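Local coordinates for protein kappa-carrageenase (PDB 1DYP) that catalyses the endohydrolysis of beta-1,4 linkages between D-galactose 4-sulfate and 3,6-anhydro-D-galactose in kappa-carrageenans, here represented by its family 16 catalytic domain, at residues Gln34-Gly39 and Trp118-Ile123; Thr59-His64 and Pro81-Ser86; Thr67-Cys72 and Cys242-Pro247; Arg234-Gln239 and Ser248-Ala253. The protein carries 1 engineered substitution. All blocks are in the same frame, centred on the assembly; numbering follows the deposited sequence. Where two conformers were deposited one is given.

Contact 1. Residues Gln34-Gly39 and Trp118-Ile123; sequences QTENYG and WMYSTI
The loop bearing E36 and Y38 faces the strand bearing W118 and Y120 with the two backbones well apart, the nearest CA atoms being those of E36 and T122 at 11.2 Å, and long side chains from opposite directions bridge the gap. Y120 OH donates to the syn lone pair of E36 OE2 at 2.6 Å, the carboxylate turned 53° from the ring. A bend at chi2 (-71°) folds the E36 chain round to bring its carboxylate there. Y120 OH also accepts from a water 2.7 Å from it and from K90, whose ammonium is salt-bridged to E36 OE1. The same water binds T35 OG1 at 2.7 Å and Y38 OH at 3.1 Å. Y38 OH comes in the indole plane to the edge of W118, 3.2 Å from CZ2. W118 NE1 bonds S230, and its ring lies beside E137 and D139. This places the contact beside the catalytic residues of the tunnel-shaped active site in the family 16 beta-jelly roll, by the strand carrying the nucleophile.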
loop_
_atom_site.group_PDB
_atom_site.type_symbol
_atom_site.label_atom_id
_atom_site.label_comp_id
_atom_site.label_asym_id
_atom_site.label_seq_id
_atom_site.Cartn_x
_atom_site.Cartn_y
_atom_site.Cartn_z
ATOM N N GLN A 34 12.622 -6.412 -0.837
ATOM C CA GLN A 34 12.268 -7.728 -0.322
ATOM C C GLN A 34 12.108 -7.590 1.183
ATOM O O GLN A 34 12.984 -7.968 1.959
ATOM C CB GLN A 34 13.351 -8.753 -0.664
ATOM C CG GLN A 34 12.946 -10.186 -0.354
ATOM C CD GLN A 34 13.910 -11.206 -0.925
ATOM O OE1 GLN A 34 14.049 -11.337 -2.144
ATOM N NE2 GLN A 34 14.585 -11.938 -0.045
ATOM N N THR A 35 10.973 -7.024 1.576
ATOM C CA THR A 35 10.653 -6.772 2.973
ATOM C C THR A 35 10.136 -8.001 3.703
ATOM O O THR A 35 10.108 -9.103 3.154
ATOM C CB THR A 35 9.583 -5.680 3.090
ATOM O OG1 THR A 35 8.343 -6.174 2.565
ATOM C CG2 THR A 35 10.002 -4.445 2.302
ATOM N N GLU A 36 9.723 -7.796 4.949
ATOM C CA GLU A 36 9.182 -8.879 5.754
ATOM C C GLU A 36 7.937 -9.389 5.037
ATOM O O GLU A 36 7.231 -8.616 4.388
ATOM C CB GLU A 36 8.837 -8.377 7.164
ATOM C CG GLU A 36 7.562 -7.527 7.311
ATOM C CD GLU A 36 7.651 -6.121 6.720
ATOM O OE1 GLU A 36 8.769 -5.624 6.454
ATOM O OE2 GLU A 36 6.581 -5.497 6.542
ATOM N N ASN A 37 7.677 -10.686 5.142
ATOM C CA ASN A 37 6.522 -11.277 4.479
ATOM C C ASN A 37 5.251 -11.263 5.307
ATOM O O ASN A 37 5.282 -11.247 6.535
ATOM C CB ASN A 37 6.822 -12.717 4.063
ATOM C CG ASN A 37 7.840 -12.800 2.948
ATOM O OD1 ASN A 37 7.724 -12.107 1.937
ATOM N ND2 ASN A 37 8.842 -13.654 3.120
ATOM N N TYR A 38 4.129 -11.267 4.601
ATOM C CA TYR A 38 2.812 -11.285 5.215
ATOM C C TYR A 38 1.820 -11.677 4.131
ATOM O O TYR A 38 2.214 -11.916 2.989
ATOM C CB TYR A 38 2.483 -9.919 5.825
ATOM C CG TYR A 38 2.745 -8.734 4.926
ATOM C CD1 TYR A 38 1.810 -8.332 3.973
ATOM C CD2 TYR A 38 3.928 -8.003 5.038
ATOM C CE1 TYR A 38 2.047 -7.226 3.157
ATOM C CE2 TYR A 38 4.175 -6.900 4.226
ATOM C CZ TYR A 38 3.233 -6.517 3.291
ATOM O OH TYR A 38 3.477 -5.422 2.494
ATOM N N GLY A 39 0.541 -11.755 4.476
ATOM C CA GLY A 39 -0.436 -12.159 3.483
ATOM C C GLY A 39 -0.191 -13.610 3.110
ATOM O O GLY A 39 0.340 -14.379 3.915
ATOM N N TRP A 118 1.073 2.882 -0.561
ATOM C CA TRP A 118 0.706 3.122 0.821
ATOM C C TRP A 118 1.931 3.354 1.686
ATOM O O TRP A 118 3.055 3.388 1.196
ATOM C CB TRP A 118 -0.070 1.904 1.337
ATOM C CG TRP A 118 0.676 0.596 1.169
ATOM C CD1 TRP A 118 1.189 0.086 0.011
ATOM C CD2 TRP A 118 0.984 -0.356 2.195
ATOM N NE1 TRP A 118 1.800 -1.124 0.250
ATOM C CE2 TRP A 118 1.688 -1.418 1.584
ATOM C CE3 TRP A 118 0.731 -0.417 3.570
ATOM C CZ2 TRP A 118 2.145 -2.528 2.301
ATOM C CZ3 TRP A 118 1.185 -1.526 4.286
ATOM C CH2 TRP A 118 1.884 -2.564 3.647
HETATM N N MSE A 119 1.700 3.532 2.976
HETATM C CA MSE A 119 2.792 3.730 3.914
HETATM C C MSE A 119 2.350 3.159 5.248
HETATM O O MSE A 119 1.173 3.234 5.613
HETATM C CB MSE A 119 3.153 5.218 4.036
HETATM C CG MSE A 119 2.034 6.127 4.523
HETATM SE SE MSE A 119 2.489 8.002 4.335
HETATM C CE MSE A 119 1.755 8.288 2.564
ATOM N N TYR A 120 3.287 2.562 5.968
ATOM C CA TYR A 120 2.948 1.972 7.246
ATOM C C TYR A 120 4.112 2.032 8.204
ATOM O O TYR A 120 5.272 2.083 7.797
ATOM C CB TYR A 120 2.497 0.515 7.064
ATOM C CG TYR A 120 3.574 -0.449 6.605
ATOM C CD1 TYR A 120 4.145 -0.345 5.334
ATOM C CD2 TYR A 120 3.988 -1.496 7.428
ATOM C CE1 TYR A 120 5.095 -1.267 4.894
ATOM C CE2 TYR A 120 4.937 -2.420 7.000
ATOM C CZ TYR A 120 5.484 -2.303 5.734
ATOM O OH TYR A 120 6.412 -3.231 5.306
ATOM N N SER A 121 3.778 2.023 9.486
ATOM C CA SER A 121 4.775 2.081 10.538
ATOM C C SER A 121 5.018 0.692 11.088
ATOM O O SER A 121 4.376 -0.280 10.689
ATOM C CB SER A 121 4.273 2.963 11.680
ATOM O OG SER A 121 3.206 2.320 12.366
ATOM N N THR A 122 5.975 0.611 12.000
ATOM C CA THR A 122 6.268 -0.635 12.673
ATOM C C THR A 122 5.176 -0.679 13.734
ATOM O O THR A 122 4.508 0.330 13.980
ATOM C CB THR A 122 7.630 -0.568 13.366
ATOM O OG1 THR A 122 7.734 0.676 14.069
ATOM C CG2 THR A 122 8.753 -0.671 12.350
ATOM N N ILE A 123 4.973 -1.837 14.349
ATOM C CA ILE A 123 3.965 -1.954 15.390
ATOM C C ILE A 123 4.702 -1.903 16.721
ATOM O O ILE A 123 5.583 -2.724 16.977
ATOM C CB ILE A 123 3.191 -3.284 15.281
ATOM C CG1 ILE A 123 2.465 -3.349 13.933
ATOM C CG2 ILE A 123 2.196 -3.405 16.432
ATOM C CD1 ILE A 123 1.719 -4.646 13.695
HETATM O O HOH W 1 6.330 -4.381 2.837
#

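Contact 2. Residues Thr59-His64 and Pro81-Ser86; sequences TKRESH and PLYYTS
R61 reaches across to Y83 and Y84 in an antiparallel hairpin of strands 54-70 and 75-95, which a beta bulge interrupts: E62 and S63 face Y83. The R61 chain, bent at chi2 (68°), lays CD over the face of the Y84 ring, 4.0 Å from its centroid, in a CH-pi contact. The R61 and Y83 side chains lie side by side, the guanidinium nearly perpendicular (81°) to the ring, with Y83 CB over one guanidinium face. NH1 donates to S63 OG at 2.8 Å in the guanidinium plane and only weakly to Y83 O, which lies outside that plane, while NE binds K251 O. With an alanine in place of R61, this face of the Y84 ring would probably lose its CH-pi partner, and K251 O and S63 OG these donors. At the bulge E62 N reaches Y83 O at 2.7 Å from above the carbonyl plane. On the other face of the sheet, T85 CG2 sits over the H64 ring, 4.1 Å from its centroid. H64 ND1 holds that ring to E62 O at 2.9 Å, and NE2 bonds S42. T85 OG1 lies 2.7 Å from E62 OE1. T59 OG1 donates to S86 OG at 2.8 Å, which bonds Q231 O.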
loop_
_atom_site.group_PDB
_atom_site.type_symbol
_atom_site.label_atom_id
_atom_site.label_comp_id
_atom_site.label_asym_id
_atom_site.label_seq_id
_atom_site.Cartn_x
_atom_site.Cartn_y
_atom_site.Cartn_z
ATOM N N THR A 59 3.567 -10.072 -9.909
ATOM C CA THR A 59 3.037 -11.166 -9.110
ATOM C C THR A 59 3.130 -12.370 -10.036
ATOM O O THR A 59 2.649 -12.328 -11.171
ATOM C CB THR A 59 1.566 -10.956 -8.716
ATOM O OG1 THR A 59 1.454 -9.795 -7.886
ATOM C CG2 THR A 59 1.048 -12.166 -7.942
ATOM N N LYS A 60 3.765 -13.432 -9.558
ATOM C CA LYS A 60 3.936 -14.632 -10.361
ATOM C C LYS A 60 3.335 -15.837 -9.671
ATOM O O LYS A 60 3.261 -15.890 -8.443
ATOM C CB LYS A 60 5.424 -14.932 -10.563
ATOM C CG LYS A 60 6.273 -13.822 -11.144
ATOM C CD LYS A 60 7.726 -14.290 -11.211
ATOM C CE LYS A 60 8.654 -13.227 -11.780
ATOM N NZ LYS A 60 10.077 -13.691 -11.779
ATOM N N ARG A 61 2.897 -16.804 -10.467
ATOM C CA ARG A 61 2.402 -18.043 -9.898
ATOM C C ARG A 61 3.728 -18.731 -9.587
ATOM O O ARG A 61 4.504 -19.040 -10.495
ATOM C CB ARG A 61 1.620 -18.846 -10.934
ATOM C CG ARG A 61 1.276 -20.258 -10.489
ATOM C CD ARG A 61 0.258 -20.300 -9.354
ATOM N NE ARG A 61 -0.063 -21.688 -9.036
ATOM C CZ ARG A 61 0.688 -22.478 -8.276
ATOM N NH1 ARG A 61 1.805 -22.016 -7.728
ATOM N NH2 ARG A 61 0.347 -23.750 -8.105
ATOM N N GLU A 62 4.004 -18.936 -8.305
ATOM C CA GLU A 62 5.254 -19.556 -7.899
ATOM C C GLU A 62 5.098 -20.287 -6.581
ATOM O O GLU A 62 5.044 -19.670 -5.518
ATOM C CB GLU A 62 6.350 -18.489 -7.787
ATOM C CG GLU A 62 7.609 -18.968 -7.098
ATOM C CD GLU A 62 8.789 -18.037 -7.300
ATOM O OE1 GLU A 62 8.584 -16.837 -7.585
ATOM O OE2 GLU A 62 9.932 -18.519 -7.160
ATOM N N SER A 63 5.017 -21.610 -6.658
ATOM C CA SER A 63 4.872 -22.420 -5.463
ATOM C C SER A 63 6.125 -22.339 -4.615
ATOM O O SER A 63 7.238 -22.321 -5.130
ATOM C CB SER A 63 4.608 -23.876 -5.833
ATOM O OG SER A 63 3.377 -23.996 -6.518
ATOM N N HIS A 64 5.927 -22.278 -3.307
ATOM C CA HIS A 64 7.033 -22.212 -2.369
ATOM C C HIS A 64 6.456 -22.400 -0.982
ATOM O O HIS A 64 5.246 -22.559 -0.817
ATOM C CB HIS A 64 7.744 -20.854 -2.462
ATOM C CG HIS A 64 6.906 -19.691 -2.025
ATOM N ND1 HIS A 64 5.845 -19.213 -2.764
ATOM C CD2 HIS A 64 6.986 -18.898 -0.930
ATOM C CE1 HIS A 64 5.309 -18.176 -2.144
ATOM N NE2 HIS A 64 5.984 -17.963 -1.028
ATOM N N PRO A 81 2.713 -24.135 2.602
ATOM C CA PRO A 81 2.697 -23.947 1.150
ATOM C C PRO A 81 1.928 -22.721 0.670
ATOM O O PRO A 81 0.780 -22.499 1.057
ATOM C CB PRO A 81 2.084 -25.249 0.642
ATOM C CG PRO A 81 1.147 -25.620 1.743
ATOM C CD PRO A 81 1.952 -25.338 2.986
ATOM N N LEU A 82 2.590 -21.922 -0.162
ATOM C CA LEU A 82 1.984 -20.738 -0.754
ATOM C C LEU A 82 2.135 -20.895 -2.257
ATOM O O LEU A 82 2.948 -21.696 -2.724
ATOM C CB LEU A 82 2.655 -19.460 -0.250
ATOM C CG LEU A 82 2.405 -19.206 1.244
ATOM C CD1 LEU A 82 3.088 -17.916 1.671
ATOM C CD2 LEU A 82 0.898 -19.131 1.516
ATOM N N TYR A 83 1.379 -20.119 -3.023
ATOM C CA TYR A 83 1.384 -20.304 -4.467
ATOM C C TYR A 83 1.791 -19.135 -5.352
ATOM O O TYR A 83 1.942 -19.301 -6.565
ATOM C CB TYR A 83 -0.003 -20.804 -4.865
ATOM C CG TYR A 83 -0.487 -21.886 -3.927
ATOM C CD1 TYR A 83 0.025 -23.178 -4.004
ATOM C CD2 TYR A 83 -1.396 -21.597 -2.906
ATOM C CE1 TYR A 83 -0.350 -24.155 -3.086
ATOM C CE2 TYR A 83 -1.777 -22.565 -1.984
ATOM C CZ TYR A 83 -1.248 -23.842 -2.079
ATOM O OH TYR A 83 -1.615 -24.803 -1.161
ATOM N N TYR A 84 1.972 -17.964 -4.753
ATOM C CA TYR A 84 2.353 -16.786 -5.517
ATOM C C TYR A 84 3.419 -15.960 -4.816
ATOM O O TYR A 84 3.490 -15.932 -3.588
ATOM C CB TYR A 84 1.136 -15.878 -5.761
ATOM C CG TYR A 84 -0.001 -16.539 -6.488
ATOM C CD1 TYR A 84 -0.925 -17.332 -5.807
ATOM C CD2 TYR A 84 -0.139 -16.401 -7.869
ATOM C CE1 TYR A 84 -1.960 -17.974 -6.485
ATOM C CE2 TYR A 84 -1.165 -17.041 -8.556
ATOM C CZ TYR A 84 -2.071 -17.826 -7.858
ATOM O OH TYR A 84 -3.081 -18.472 -8.538
ATOM N N THR A 85 4.256 -15.300 -5.607
ATOM C CA THR A 85 5.278 -14.413 -5.065
ATOM C C THR A 85 4.973 -13.069 -5.706
ATOM O O THR A 85 4.329 -13.012 -6.754
ATOM C CB THR A 85 6.717 -14.847 -5.430
ATOM O OG1 THR A 85 6.855 -14.946 -6.853
ATOM C CG2 THR A 85 7.049 -16.182 -4.773
ATOM N N SER A 86 5.397 -11.984 -5.077
ATOM C CA SER A 86 5.113 -10.684 -5.660
ATOM C C SER A 86 6.238 -9.691 -5.442
ATOM O O SER A 86 7.291 -10.040 -4.905
ATOM C CB SER A 86 3.804 -10.128 -5.101
ATOM O OG SER A 86 3.317 -9.092 -5.934
#

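Contact 3. Residues Thr67-Cys72 and Cys242-Pro247; sequences TFWDGC and CNQFYP
One covalent link, the disulfide between C72 SG and C242 SG (2.0 Å, chi3 99°), ties the two segments at their ends. Q244 uses both ends of its amide for hydrogen bonds: NE2 donates to W69 O at 2.9 Å, lying in that carbonyl's plane, and OE1 takes G71 N at 2.8 Å from above the amide plane. G71 has no room for a side chain, since a CB would run into Q244 OE1. Y246 OH is gripped twice, donating to the anti side of D70 OD1 at 2.5 Å and accepting from C72 N at 3.0 Å along a nearly straight line (164°). What is fastened together is the tip of the long hairpin 54-70/75-95 and the small two-stranded hairpin 238-241/244-247, whose F245 packs on R234, the residue important for substrate recognition. Among the aromatic contacts, the F68 edge points at the Y246 face, offset, with centroids 5.6 Å apart and planes at 76°. C72 SG lies obliquely to the Y246 ring, 4.6 Å from its centroid. A phenylalanine in place of Y246 would probably leave C72 N without its acceptor and D70 OD1 without this donor. F68 also stacks on Y80.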
loop_
_atom_site.group_PDB
_atom_site.type_symbol
_atom_site.label_atom_id
_atom_site.label_comp_id
_atom_site.label_asym_id
_atom_site.label_seq_id
_atom_site.Cartn_x
_atom_site.Cartn_y
_atom_site.Cartn_z
ATOM N N THR A 67 7.447 -19.994 6.742
ATOM C CA THR A 67 6.720 -20.026 7.996
ATOM C C THR A 67 5.538 -19.091 7.782
ATOM O O THR A 67 5.679 -18.011 7.206
ATOM C CB THR A 67 7.591 -19.553 9.170
ATOM O OG1 THR A 67 8.556 -20.566 9.476
ATOM C CG2 THR A 67 6.742 -19.310 10.398
ATOM N N PHE A 68 4.370 -19.525 8.238
ATOM C CA PHE A 68 3.142 -18.766 8.059
ATOM C C PHE A 68 2.406 -18.597 9.379
ATOM O O PHE A 68 2.252 -19.555 10.135
ATOM C CB PHE A 68 2.265 -19.523 7.062
ATOM C CG PHE A 68 0.911 -18.919 6.833
ATOM C CD1 PHE A 68 0.759 -17.814 6.005
ATOM C CD2 PHE A 68 -0.220 -19.491 7.407
ATOM C CE1 PHE A 68 -0.505 -17.287 5.742
ATOM C CE2 PHE A 68 -1.492 -18.970 7.150
ATOM C CZ PHE A 68 -1.629 -17.865 6.313
ATOM N N TRP A 69 1.965 -17.376 9.661
ATOM C CA TRP A 69 1.219 -17.125 10.885
ATOM C C TRP A 69 -0.251 -17.437 10.634
ATOM O O TRP A 69 -0.907 -16.790 9.816
ATOM C CB TRP A 69 1.364 -15.672 11.334
ATOM C CG TRP A 69 0.461 -15.317 12.489
ATOM C CD1 TRP A 69 -0.566 -14.421 12.478
ATOM C CD2 TRP A 69 0.507 -15.859 13.816
ATOM N NE1 TRP A 69 -1.163 -14.366 13.715
ATOM C CE2 TRP A 69 -0.524 -15.239 14.556
ATOM C CE3 TRP A 69 1.318 -16.807 14.453
ATOM C CZ2 TRP A 69 -0.765 -15.536 15.903
ATOM C CZ3 TRP A 69 1.079 -17.103 15.793
ATOM C CH2 TRP A 69 0.044 -16.466 16.502
ATOM N N ASP A 70 -0.745 -18.446 11.338
ATOM C CA ASP A 70 -2.133 -18.880 11.248
ATOM C C ASP A 70 -2.864 -18.207 12.409
ATOM O O ASP A 70 -3.062 -18.802 13.473
ATOM C CB ASP A 70 -2.176 -20.407 11.366
ATOM C CG ASP A 70 -3.582 -20.969 11.374
ATOM O OD1 ASP A 70 -4.556 -20.208 11.189
ATOM O OD2 ASP A 70 -3.698 -22.196 11.566
ATOM N N GLY A 71 -3.241 -16.951 12.192
ATOM C CA GLY A 71 -3.925 -16.171 13.209
ATOM C C GLY A 71 -5.172 -16.801 13.790
ATOM O O GLY A 71 -5.416 -16.708 14.991
ATOM N N CYS A 72 -5.974 -17.436 12.945
ATOM C CA CYS A 72 -7.193 -18.070 13.419
ATOM C C CYS A 72 -6.892 -19.059 14.539
ATOM O O CYS A 72 -7.644 -19.165 15.508
ATOM C CB CYS A 72 -7.889 -18.801 12.275
ATOM S SG CYS A 72 -8.650 -17.731 11.014
ATOM N N CYS A 242 -10.029 -13.850 10.456
ATOM C CA CYS A 242 -9.174 -13.587 11.608
ATOM C C CYS A 242 -8.151 -12.498 11.295
ATOM O O CYS A 242 -6.975 -12.600 11.649
ATOM C CB CYS A 242 -8.478 -14.880 12.058
ATOM S SG CYS A 242 -9.623 -16.301 12.076
ATOM N N ASN A 243 -8.628 -11.464 10.610
ATOM C CA ASN A 243 -7.832 -10.298 10.242
ATOM C C ASN A 243 -6.590 -10.551 9.395
ATOM O O ASN A 243 -5.586 -9.846 9.525
ATOM C CB ASN A 243 -7.453 -9.530 11.511
ATOM C CG ASN A 243 -8.672 -9.017 12.257
ATOM O OD1 ASN A 243 -9.534 -8.358 11.674
ATOM N ND2 ASN A 243 -8.750 -9.318 13.547
ATOM N N GLN A 244 -6.664 -11.542 8.514
ATOM C CA GLN A 244 -5.536 -11.856 7.644
ATOM C C GLN A 244 -5.985 -12.681 6.452
ATOM O O GLN A 244 -7.095 -13.215 6.433
ATOM C CB GLN A 244 -4.482 -12.654 8.408
ATOM C CG GLN A 244 -4.929 -14.082 8.693
ATOM C CD GLN A 244 -3.826 -14.949 9.250
ATOM O OE1 GLN A 244 -3.454 -14.830 10.414
ATOM N NE2 GLN A 244 -3.288 -15.833 8.413
ATOM N N PHE A 245 -5.109 -12.789 5.460
ATOM C CA PHE A 245 -5.402 -13.575 4.275
ATOM C C PHE A 245 -4.960 -15.014 4.467
ATOM O O PHE A 245 -4.048 -15.309 5.243
ATOM C CB PHE A 245 -4.667 -13.022 3.048
ATOM C CG PHE A 245 -5.274 -11.774 2.479
ATOM C CD1 PHE A 245 -6.543 -11.795 1.914
ATOM C CD2 PHE A 245 -4.562 -10.578 2.490
ATOM C CE1 PHE A 245 -7.099 -10.642 1.364
ATOM C CE2 PHE A 245 -5.108 -9.417 1.945
ATOM C CZ PHE A 245 -6.380 -9.450 1.381
ATOM N N TYR A 246 -5.636 -15.898 3.747
ATOM C CA TYR A 246 -5.334 -17.317 3.723
ATOM C C TYR A 246 -5.444 -17.673 2.250
ATOM O O TYR A 246 -6.164 -17.016 1.500
ATOM C CB TYR A 246 -6.354 -18.128 4.522
ATOM C CG TYR A 246 -6.115 -18.120 6.014
ATOM C CD1 TYR A 246 -6.534 -17.052 6.800
ATOM C CD2 TYR A 246 -5.449 -19.178 6.633
ATOM C CE1 TYR A 246 -6.297 -17.036 8.173
ATOM C CE2 TYR A 246 -5.205 -19.174 8.004
ATOM C CZ TYR A 246 -5.633 -18.099 8.766
ATOM O OH TYR A 246 -5.405 -18.092 10.123
ATOM N N PRO A 247 -4.709 -18.695 1.801
ATOM C CA PRO A 247 -4.812 -19.046 0.386
ATOM C C PRO A 247 -6.135 -19.743 0.092
ATOM O O PRO A 247 -6.711 -20.386 0.971
ATOM C CB PRO A 247 -3.610 -19.963 0.170
ATOM C CG PRO A 247 -3.441 -20.620 1.504
ATOM C CD PRO A 247 -3.679 -19.500 2.483
#

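Contact 4. Residues Arg234-Gln239 and Ser248-Ala253; sequences RAPHTQ and SANKSA
S248 OG is held by two bonds: it donates to P236 O at 2.6 Å and accepts from N250 N at 3.1 Å, the latter closing an ST turn at the start of segment 248-253. Its chi1 of 72° sets the hydroxyl between backbone N and carbonyl carbon, from where it can serve both partners. S248 N adds a bond to H237 O, arriving from well above the carbonyl plane. H237 ND1 donates to N250 O at 2.8 Å, almost straight (170°) and in the plane of the ring, though it meets that carbonyl from above. The N250 amide stands nearly perpendicular to the ring, with OD1 3.0 Å from H237 CE1. The same OD1 accepts S252 N at 3.0 Å, an Asx turn. Both turns shape the loop leaving strand 244-247, whose S248 and N250 hold the bend that leads into its hairpin partner 238-241. That bend has a cis peptide before P236 and is closed by H237 N bonding R234 O, the pattern of a type VI turn. The P236 ring crosses obliquely to N250, CG being 3.7 Å from ND2. At the other end Q239 NE2 packs against S248 CB at 3.6 Å. The H237 ring also meets those of Y84 and F256, while R234, the first residue of the turn, binds Q145 and makes a long, weak ion pair with the proton donor E142.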
loop_
_atom_site.group_PDB
_atom_site.type_symbol
_atom_site.label_atom_id
_atom_site.label_comp_id
_atom_site.label_asym_id
_atom_site.label_seq_id
_atom_site.Cartn_x
_atom_site.Cartn_y
_atom_site.Cartn_z
ATOM N N ARG A 234 -5.310 -11.282 -4.170
ATOM C CA ARG A 234 -6.704 -11.132 -3.763
ATOM C C ARG A 234 -7.562 -12.259 -4.321
ATOM O O ARG A 234 -7.066 -13.143 -5.023
ATOM C CB ARG A 234 -7.257 -9.791 -4.266
ATOM C CG ARG A 234 -6.564 -8.559 -3.695
ATOM C CD ARG A 234 -6.853 -8.399 -2.207
ATOM N NE ARG A 234 -6.386 -7.116 -1.677
ATOM C CZ ARG A 234 -5.165 -6.894 -1.202
ATOM N NH1 ARG A 234 -4.266 -7.869 -1.185
ATOM N NH2 ARG A 234 -4.850 -5.693 -0.729
ATOM N N ALA A 235 -8.849 -12.227 -3.995
ATOM C CA ALA A 235 -9.784 -13.222 -4.499
ATOM C C ALA A 235 -9.649 -13.172 -6.020
ATOM O O ALA A 235 -9.468 -12.101 -6.597
ATOM C CB ALA A 235 -11.205 -12.860 -4.075
ATOM N N PRO A 236 -9.803 -14.315 -6.699
ATOM C CA PRO A 236 -10.119 -15.665 -6.220
ATOM C C PRO A 236 -8.986 -16.514 -5.643
ATOM O O PRO A 236 -9.148 -17.726 -5.499
ATOM C CB PRO A 236 -10.712 -16.315 -7.458
ATOM C CG PRO A 236 -9.816 -15.769 -8.541
ATOM C CD PRO A 236 -9.700 -14.296 -8.173
ATOM N N HIS A 237 -7.860 -15.897 -5.303
ATOM C CA HIS A 237 -6.722 -16.652 -4.784
ATOM C C HIS A 237 -6.534 -16.534 -3.285
ATOM O O HIS A 237 -5.554 -17.036 -2.734
ATOM C CB HIS A 237 -5.456 -16.192 -5.496
ATOM C CG HIS A 237 -5.597 -16.170 -6.983
ATOM N ND1 HIS A 237 -5.859 -17.307 -7.716
ATOM C CD2 HIS A 237 -5.564 -15.148 -7.869
ATOM C CE1 HIS A 237 -5.983 -16.986 -8.991
ATOM N NE2 HIS A 237 -5.810 -15.682 -9.110
ATOM N N THR A 238 -7.489 -15.892 -2.625
ATOM C CA THR A 238 -7.399 -15.686 -1.190
ATOM C C THR A 238 -8.735 -15.788 -0.482
ATOM O O THR A 238 -9.799 -15.748 -1.100
ATOM C CB THR A 238 -6.862 -14.279 -0.867
ATOM O OG1 THR A 238 -7.781 -13.303 -1.376
ATOM C CG2 THR A 238 -5.495 -14.054 -1.499
ATOM N N GLN A 239 -8.645 -15.919 0.837
ATOM C CA GLN A 239 -9.796 -15.945 1.723
ATOM C C GLN A 239 -9.356 -14.962 2.797
ATOM O O GLN A 239 -8.159 -14.752 2.993
ATOM C CB GLN A 239 -10.003 -17.321 2.357
ATOM C CG GLN A 239 -10.249 -18.454 1.378
ATOM C CD GLN A 239 -11.507 -18.274 0.543
ATOM O OE1 GLN A 239 -12.307 -17.362 0.774
ATOM N NE2 GLN A 239 -11.691 -19.157 -0.433
ATOM N N SER A 248 -6.630 -19.593 -1.131
ATOM C CA SER A 248 -7.867 -20.261 -1.520
ATOM C C SER A 248 -7.433 -21.494 -2.301
ATOM O O SER A 248 -6.238 -21.774 -2.404
ATOM C CB SER A 248 -8.715 -19.370 -2.422
ATOM O OG SER A 248 -8.130 -19.266 -3.709
ATOM N N ALA A 249 -8.394 -22.222 -2.858
ATOM C CA ALA A 249 -8.081 -23.419 -3.629
ATOM C C ALA A 249 -7.773 -23.067 -5.079
ATOM O O ALA A 249 -7.380 -23.929 -5.867
ATOM C CB ALA A 249 -9.242 -24.402 -3.563
ATOM N N ASN A 250 -7.956 -21.801 -5.435
ATOM C CA ASN A 250 -7.678 -21.363 -6.793
ATOM C C ASN A 250 -6.240 -20.894 -6.891
ATOM O O ASN A 250 -5.891 -19.811 -6.421
ATOM C CB ASN A 250 -8.605 -20.218 -7.215
ATOM C CG ASN A 250 -8.355 -19.765 -8.647
ATOM O OD1 ASN A 250 -7.215 -19.735 -9.111
ATOM N ND2 ASN A 250 -9.421 -19.396 -9.350
ATOM N N LYS A 251 -5.397 -21.725 -7.494
ATOM C CA LYS A 251 -3.991 -21.389 -7.678
ATOM C C LYS A 251 -3.668 -21.462 -9.162
ATOM O O LYS A 251 -2.640 -21.997 -9.573
ATOM C CB LYS A 251 -3.098 -22.339 -6.871
ATOM C CG LYS A 251 -3.523 -23.793 -6.897
ATOM C CD LYS A 251 -2.745 -24.604 -5.867
ATOM C CE LYS A 251 -3.325 -26.001 -5.712
ATOM N NZ LYS A 251 -2.645 -26.770 -4.633
ATOM N N SER A 252 -4.570 -20.908 -9.963
ATOM C CA SER A 252 -4.412 -20.896 -11.408
ATOM C C SER A 252 -3.226 -20.051 -11.845
ATOM O O SER A 252 -2.912 -19.030 -11.229
ATOM C CB SER A 252 -5.680 -20.355 -12.071
ATOM O OG SER A 252 -5.529 -20.288 -13.479
ATOM N N ALA A 253 -2.577 -20.488 -12.917
ATOM C CA ALA A 253 -1.439 -19.776 -13.474
ATOM C C ALA A 253 -1.934 -18.822 -14.561
ATOM O O ALA A 253 -1.198 -17.950 -15.017
ATOM C CB ALA A 253 -0.435 -20.767 -14.062
#

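In the fold
Contact 2 is nested within the chain loop closed by contact 1, contact 4 opens after both have closed, and contact 3 crosses all three. Contacts 2 and 3 share strand 54-70, their centres about 16 Å apart. Contacts 3 and 4 join through the hairpin 238-241/244-247, where Y246 O meets Q239 N. The closest centres, about 11 Å apart, are those of contacts 2 and 4, linked by R61 to K251 and Y84 to S252. Contact 1 lies deepest, its centre about 9 Å from the chain centre; the other three, among outer hairpins, lie about 19 to 20 Å from it. Contact 4 contains R234 and contact 3 packs F245 on it, probably helping place it near the tunnel.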